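Local coordinates for occlusion-derived virus envelope protein E66 (Autographa californica nucleopolyhedrovirus, PDB 3VSN) that cleaves non-sulfated chondroitin as a viral envelope lyase essential for oral infectivity, and may digest the chondroitin sulfate barrier of the host midgut, at residues Leu31-Lys39 / Phe262-Gly270. Sequence-based numbering, arbitrary orientation.
Sequences LQNFERWFK and FAYYTYYFG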
ATOM      1  N   LEU A  31      21.286  -5.731  28.975  1.00 25.10           N
ATOM      2  CA  LEU A  31      21.835  -6.465  27.837  1.00 23.80           C
ATOM      3  C   LEU A  31      21.212  -7.852  27.696  1.00 23.08           C
ATOM      4  O   LEU A  31      20.782  -8.234  26.606  1.00 22.35           O
ATOM      5  CB  LEU A  31      23.364  -6.571  27.938  1.00 23.64           C
ATOM      6  CG  LEU A  31      24.113  -7.360  26.855  1.00 23.57           C
ATOM      7  CD1 LEU A  31      23.909  -6.742  25.478  1.00 23.58           C
ATOM      8  CD2 LEU A  31      25.598  -7.444  27.185  1.00 23.89           C
ATOM      9  N   GLN A  32      21.163  -8.598  28.799  1.00 22.45           N
ATOM     10  CA  GLN A  32      20.601  -9.947  28.783  1.00 22.43           C
ATOM     11  C   GLN A  32      19.106  -9.945  28.438  1.00 21.56           C
ATOM     12  O   GLN A  32      18.641 -10.811  27.694  1.00 21.37           O
ATOM     13  CB  GLN A  32      20.882 -10.672  30.101  1.00 23.17           C
ATOM     14  CG  GLN A  32      22.354 -11.019  30.275  1.00 24.39           C
ATOM     15  CD  GLN A  32      22.693 -11.589  31.639  1.00 25.15           C
ATOM     16  OE1 GLN A  32      21.910 -11.495  32.586  1.00 26.16           O
ATOM     17  NE2 GLN A  32      23.875 -12.182  31.746  1.00 25.50           N
ATOM     18  N   ASN A  33      18.374  -8.964  28.960  1.00 20.69           N
ATOM     19  CA  ASN A  33      16.956  -8.797  28.637  1.00 20.53           C
ATOM     20  C   ASN A  33      16.722  -8.456  27.162  1.00 19.51           C
ATOM     21  O   ASN A  33      15.785  -8.972  26.548  1.00 19.47           O
ATOM     22  CB  ASN A  33      16.309  -7.732  29.529  1.00 21.13           C
ATOM     23  CG  ASN A  33      16.225  -8.151  30.992  1.00 21.75           C
ATOM     24  OD1 ASN A  33      16.305  -9.335  31.330  1.00 22.15           O
ATOM     25  ND2 ASN A  33      16.057  -7.169  31.869  1.00 22.12           N
ATOM     26  N   PHE A  34      17.564  -7.589  26.598  1.00 18.73           N
ATOM     27  CA  PHE A  34      17.450  -7.251  25.177  1.00 18.17           C
ATOM     28  C   PHE A  34      17.744  -8.454  24.292  1.00 17.83           C
ATOM     29  O   PHE A  34      17.016  -8.713  23.333  1.00 17.64           O
ATOM     30  CB  PHE A  34      18.351  -6.079  24.769  1.00 17.87           C
ATOM     31  CG  PHE A  34      18.359  -5.829  23.283  1.00 17.72           C
ATOM     32  CD1 PHE A  34      17.233  -5.305  22.649  1.00 17.55           C
ATOM     33  CD2 PHE A  34      19.468  -6.164  22.506  1.00 17.54           C
ATOM     34  CE1 PHE A  34      17.217  -5.096  21.281  1.00 17.35           C
ATOM     35  CE2 PHE A  34      19.460  -5.951  21.135  1.00 17.59           C
ATOM     36  CZ  PHE A  34      18.331  -5.417  20.523  1.00 17.47           C
ATOM     37  N   GLU A  35      18.810  -9.185  24.614  1.00 17.35           N
ATOM     38  CA  GLU A  35      19.176 -10.373  23.849  1.00 17.39           C
ATOM     39  C   GLU A  35      18.083 -11.440  23.903  1.00 17.28           C
ATOM     40  O   GLU A  35      17.820 -12.108  22.903  1.00 16.56           O
ATOM     41  CB  GLU A  35      20.531 -10.927  24.297  1.00 17.69           C
ATOM     42  CG  GLU A  35      21.704 -10.073  23.832  1.00 18.02           C
ATOM     43  CD  GLU A  35      23.054 -10.589  24.296  1.00 18.53           C
ATOM     44  OE1 GLU A  35      23.102 -11.644  24.967  1.00 18.95           O
ATOM     45  OE2 GLU A  35      24.074  -9.930  23.987  1.00 18.41           O
ATOM     46  N   ARG A  36      17.433 -11.570  25.059  1.00 17.47           N
ATOM     47  CA  ARG A  36      16.299 -12.482  25.221  1.00 17.74           C
ATOM     48  C   ARG A  36      15.109 -12.059  24.352  1.00 17.23           C
ATOM     49  O   ARG A  36      14.512 -12.883  23.652  1.00 16.89           O
ATOM     50  CB  ARG A  36      15.877 -12.560  26.696  1.00 18.68           C
ATOM     51  CG  ARG A  36      14.821 -13.618  26.987  1.00 20.02           C
ATOM     52  CD  ARG A  36      14.613 -13.825  28.484  1.00 21.35           C
ATOM     53  NE  ARG A  36      15.798 -14.397  29.127  1.00 22.21           N
ATOM     54  CZ  ARG A  36      16.610 -13.729  29.943  1.00 22.72           C
ATOM     55  NH1 ARG A  36      16.372 -12.456  30.244  1.00 22.85           N
ATOM     56  NH2 ARG A  36      17.663 -14.341  30.463  1.00 23.27           N
ATOM     57  N   TRP A  37      14.778 -10.771  24.408  1.00 16.89           N
ATOM     58  CA  TRP A  37      13.693 -10.204  23.611  1.00 16.78           C
ATOM     59  C   TRP A  37      13.964 -10.362  22.134  1.00 16.48           C
ATOM     60  O   TRP A  37      13.061 -10.713  21.368  1.00 16.44           O
ATOM     61  CB  TRP A  37      13.474  -8.746  24.002  1.00 16.90           C
ATOM     62  CG  TRP A  37      12.503  -7.987  23.128  1.00 17.07           C
ATOM     63  CD1 TRP A  37      11.129  -7.829  23.314  1.00 17.22           C
ATOM     64  CD2 TRP A  37      12.813  -7.233  21.908  1.00 17.00           C
ATOM     65  NE1 TRP A  37      10.587  -7.059  22.312  1.00 17.15           N
ATOM     66  CE2 TRP A  37      11.540  -6.670  21.437  1.00 17.07           C
ATOM     67  CE3 TRP A  37      13.973  -6.981  21.180  1.00 17.15           C
ATOM     68  CZ2 TRP A  37      11.460  -5.897  20.289  1.00 17.23           C
ATOM     69  CZ3 TRP A  37      13.878  -6.196  20.022  1.00 17.21           C
ATOM     70  CH2 TRP A  37      12.649  -5.667  19.590  1.00 17.22           C
ATOM     71  N   PHE A  38      15.215 -10.137  21.730  1.00 16.03           N
ATOM     72  CA  PHE A  38      15.635 -10.268  20.330  1.00 15.87           C
ATOM     73  C   PHE A  38      15.394 -11.686  19.810  1.00 15.88           C
ATOM     74  O   PHE A  38      14.807 -11.873  18.740  1.00 15.46           O
ATOM     75  CB  PHE A  38      17.115  -9.875  20.177  1.00 15.86           C
ATOM     76  CG  PHE A  38      17.617  -9.890  18.756  1.00 15.73           C
ATOM     77  CD1 PHE A  38      18.000 -11.083  18.147  1.00 15.69           C
ATOM     78  CD2 PHE A  38      17.731  -8.705  18.033  1.00 15.81           C
ATOM     79  CE1 PHE A  38      18.472 -11.098  16.842  1.00 15.74           C
ATOM     80  CE2 PHE A  38      18.200  -8.715  16.726  1.00 15.76           C
ATOM     81  CZ  PHE A  38      18.571  -9.912  16.131  1.00 15.64           C
ATOM     82  N   LYS A  39      15.845 -12.679  20.575  1.00 15.89           N
ATOM     83  CA  LYS A  39      15.677 -14.083  20.210  1.00 16.25           C
ATOM     84  C   LYS A  39      14.214 -14.516  20.228  1.00 16.20           C
ATOM     85  O   LYS A  39      13.785 -15.282  19.363  1.00 16.33           O
ATOM     86  CB  LYS A  39      16.508 -14.976  21.127  1.00 16.54           C
ATOM     87  CG  LYS A  39      18.012 -14.812  20.931  1.00 17.04           C
ATOM     88  CD  LYS A  39      18.789 -15.396  22.099  1.00 17.58           C
ATOM     89  CE  LYS A  39      18.747 -16.913  22.098  1.00 18.14           C
ATOM     90  NZ  LYS A  39      19.322 -17.451  23.365  1.00 18.65           N
ATOM     91  N   PHE A 262      11.130  -0.402  13.833  1.00 16.50           N
ATOM     92  CA  PHE A 262      10.330   0.363  14.794  1.00 16.81           C
ATOM     93  C   PHE A 262      10.199  -0.335  16.143  1.00 16.83           C
ATOM     94  O   PHE A 262      10.308   0.311  17.186  1.00 16.76           O
ATOM     95  CB  PHE A 262       8.942   0.721  14.239  1.00 17.19           C
ATOM     96  CG  PHE A 262       8.972   1.556  12.980  1.00 17.43           C
ATOM     97  CD1 PHE A 262      10.081   2.331  12.646  1.00 17.54           C
ATOM     98  CD2 PHE A 262       7.862   1.589  12.141  1.00 17.77           C
ATOM     99  CE1 PHE A 262      10.093   3.093  11.488  1.00 17.82           C
ATOM    100  CE2 PHE A 262       7.867   2.356  10.986  1.00 17.81           C
ATOM    101  CZ  PHE A 262       8.982   3.108  10.658  1.00 17.80           C
ATOM    102  N   ALA A 263       9.984  -1.652  16.113  1.00 16.72           N
ATOM    103  CA  ALA A 263       9.880  -2.464  17.331  1.00 16.81           C
ATOM    104  C   ALA A 263      11.144  -2.387  18.196  1.00 16.95           C
ATOM    105  O   ALA A 263      11.060  -2.431  19.426  1.00 16.79           O
ATOM    106  CB  ALA A 263       9.561  -3.911  16.983  1.00 16.38           C
ATOM    107  N   TYR A 264      12.303  -2.277  17.548  1.00 17.05           N
ATOM    108  CA  TYR A 264      13.586  -2.157  18.251  1.00 17.25           C
ATOM    109  C   TYR A 264      13.694  -0.826  18.993  1.00 17.55           C
ATOM    110  O   TYR A 264      14.024  -0.800  20.180  1.00 17.85           O
ATOM    111  CB  TYR A 264      14.761  -2.329  17.283  1.00 17.08           C
ATOM    112  CG  TYR A 264      14.856  -3.713  16.688  1.00 17.06           C
ATOM    113  CD1 TYR A 264      15.633  -4.699  17.293  1.00 17.10           C
ATOM    114  CD2 TYR A 264      14.159  -4.042  15.524  1.00 17.12           C
ATOM    115  CE1 TYR A 264      15.720  -5.973  16.751  1.00 17.03           C
ATOM    116  CE2 TYR A 264      14.237  -5.314  14.978  1.00 17.06           C
ATOM    117  CZ  TYR A 264      15.017  -6.275  15.595  1.00 17.11           C
ATOM    118  OH  TYR A 264      15.096  -7.538  15.055  1.00 17.15           O
ATOM    119  N   TYR A 265      13.403   0.269  18.293  1.00 17.75           N
ATOM    120  CA  TYR A 265      13.453   1.605  18.892  1.00 18.30           C
ATOM    121  C   TYR A 265      12.451   1.789  20.028  1.00 18.92           C
ATOM    122  O   TYR A 265      12.750   2.449  21.029  1.00 19.23           O
ATOM    123  CB  TYR A 265      13.282   2.691  17.827  1.00 17.84           C
ATOM    124  CG  TYR A 265      14.458   2.781  16.884  1.00 17.84           C
ATOM    125  CD1 TYR A 265      15.722   3.154  17.347  1.00 17.81           C
ATOM    126  CD2 TYR A 265      14.314   2.484  15.530  1.00 17.52           C
ATOM    127  CE1 TYR A 265      16.807   3.228  16.487  1.00 17.49           C
ATOM    128  CE2 TYR A 265      15.391   2.560  14.660  1.00 17.48           C
ATOM    129  CZ  TYR A 265      16.634   2.932  15.146  1.00 17.52           C
ATOM    130  OH  TYR A 265      17.706   3.005  14.287  1.00 17.61           O
ATOM    131  N   THR A 266      11.270   1.192  19.873  1.00 19.40           N
ATOM    132  CA  THR A 266      10.262   1.186  20.930  1.00 20.26           C
ATOM    133  C   THR A 266      10.762   0.403  22.151  1.00 20.43           C
ATOM    134  O   THR A 266      10.560   0.833  23.291  1.00 20.69           O
ATOM    135  CB  THR A 266       8.906   0.656  20.411  1.00 20.53           C
ATOM    136  OG1 THR A 266       8.399   1.564  19.425  1.00 20.88           O
ATOM    137  CG2 THR A 266       7.883   0.539  21.539  1.00 21.04           C
ATOM    138  N   TYR A 267      11.429  -0.726  21.911  1.00 20.19           N
ATOM    139  CA  TYR A 267      12.040  -1.490  22.997  1.00 20.35           C
ATOM    140  C   TYR A 267      13.159  -0.691  23.668  1.00 20.68           C
ATOM    141  O   TYR A 267      13.188  -0.573  24.896  1.00 21.41           O
ATOM    142  CB  TYR A 267      12.578  -2.848  22.522  1.00 20.25           C
ATOM    143  CG  TYR A 267      13.161  -3.656  23.665  1.00 20.21           C
ATOM    144  CD1 TYR A 267      14.458  -3.417  24.126  1.00 20.22           C
ATOM    145  CD2 TYR A 267      12.405  -4.630  24.313  1.00 20.10           C
ATOM    146  CE1 TYR A 267      14.985  -4.128  25.191  1.00 20.08           C
ATOM    147  CE2 TYR A 267      12.929  -5.351  25.376  1.00 20.17           C
ATOM    148  CZ  TYR A 267      14.219  -5.095  25.808  1.00 20.04           C
ATOM    149  OH  TYR A 267      14.749  -5.804  26.858  1.00 20.19           O
ATOM    150  N   TYR A 268      14.071  -0.158  22.855  1.00 20.40           N
ATOM    151  CA  TYR A 268      15.227   0.605  23.329  1.00 20.55           C
ATOM    152  C   TYR A 268      14.853   1.855  24.128  1.00 21.74           C
ATOM    153  O   TYR A 268      15.374   2.077  25.226  1.00 21.86           O
ATOM    154  CB  TYR A 268      16.081   1.078  22.149  1.00 19.67           C
ATOM    155  CG  TYR A 268      16.942   0.057  21.431  1.00 18.75           C
ATOM    156  CD1 TYR A 268      17.539  -1.013  22.104  1.00 18.69           C
ATOM    157  CD2 TYR A 268      17.213   0.210  20.073  1.00 18.41           C
ATOM    158  CE1 TYR A 268      18.349  -1.920  21.429  1.00 18.35           C
ATOM    159  CE2 TYR A 268      18.016  -0.688  19.392  1.00 18.11           C
ATOM    160  CZ  TYR A 268      18.581  -1.750  20.071  1.00 18.09           C
ATOM    161  OH  TYR A 268      19.384  -2.627  19.378  1.00 18.31           O
ATOM    162  N   PHE A 269      13.968   2.677  23.561  1.00 22.46           N
ATOM    163  CA  PHE A 269      13.770   4.039  24.057  1.00 23.38           C
ATOM    164  C   PHE A 269      12.345   4.386  24.511  1.00 24.32           C
ATOM    165  O   PHE A 269      12.075   5.526  24.890  1.00 24.64           O
ATOM    166  CB  PHE A 269      14.305   5.061  23.040  1.00 23.32           C
ATOM    167  CG  PHE A 269      15.718   4.785  22.588  1.00 23.39           C
ATOM    168  CD1 PHE A 269      16.765   4.737  23.510  1.00 23.36           C
ATOM    169  CD2 PHE A 269      16.004   4.571  21.244  1.00 23.41           C
ATOM    170  CE1 PHE A 269      18.063   4.474  23.099  1.00 23.19           C
ATOM    171  CE2 PHE A 269      17.303   4.313  20.826  1.00 23.52           C
ATOM    172  CZ  PHE A 269      18.333   4.263  21.757  1.00 23.46           C
ATOM    173  N   GLY A 270      11.446   3.405  24.481  1.00 25.35           N
ATOM    174  CA  GLY A 270      10.123   3.554  25.091  1.00 26.27           C
ATOM    175  C   GLY A 270       8.978   3.816  24.132  1.00 27.45           C
ATOM    176  O   GLY A 270       9.185   4.087  22.947  1.00 26.57           O
TER
HETATM  177  O   HOH W   1      14.363  -9.786  16.856  1.00 17.63           O
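Trp37 lays one face of its indole over the ring of Tyr267, Trp37 CG lying 3.5 Å from Tyr267 CE2, with the two side chains running past each other in opposite directions. They belong to a cluster of six aromatic residues between helix 29-48 and helix 262-269, which run nearly antiparallel (155°) in the alpha/alpha toroid of this lyase. The segment axes stay 11.7 Å apart, a wide spacing that the large rings fill. Both side chains leave the backbone in the same way, with CG anti to the backbone N, sending each ring toward the opposing helix. Their planes are still inclined by 31°, and CB of Tyr267 adds a CH-pi contact over the six-membered ring of Trp37.

With Tyr264 the geometry is edge-to-face: the edge of the six-membered ring of Trp37 points at the face of the Tyr264 ring, with planes at 86° and Trp37 CZ3 3.6 Å from Tyr264 CD1. Tryptophan suits this place because its long bicycle offers a face to one tyrosine and an edge to another. Phe34, purely apolar, fills the deeper side: Tyr268 CE1 lies over one face, 3.4 Å from CE1 of Phe34, while Tyr267 CE1 comes to the ring edge. Met149 and Met204, from helices 138-154 and 189-205, pack against Phe34 as well.

Tyrosine lets the buried rings end in polar groups that find partners: Tyr268 OH is hydrogen-bonded to Val197 O, and Tyr264 OH to Ser45 OG. Phe38 CD2 touches Tyr264 CE1 rim to rim at 3.6 Å. One water links the helices here, donating to Phe38 O at 2.8 Å and hydrogen-bonded to Tyr264 OH at 3.0 Å.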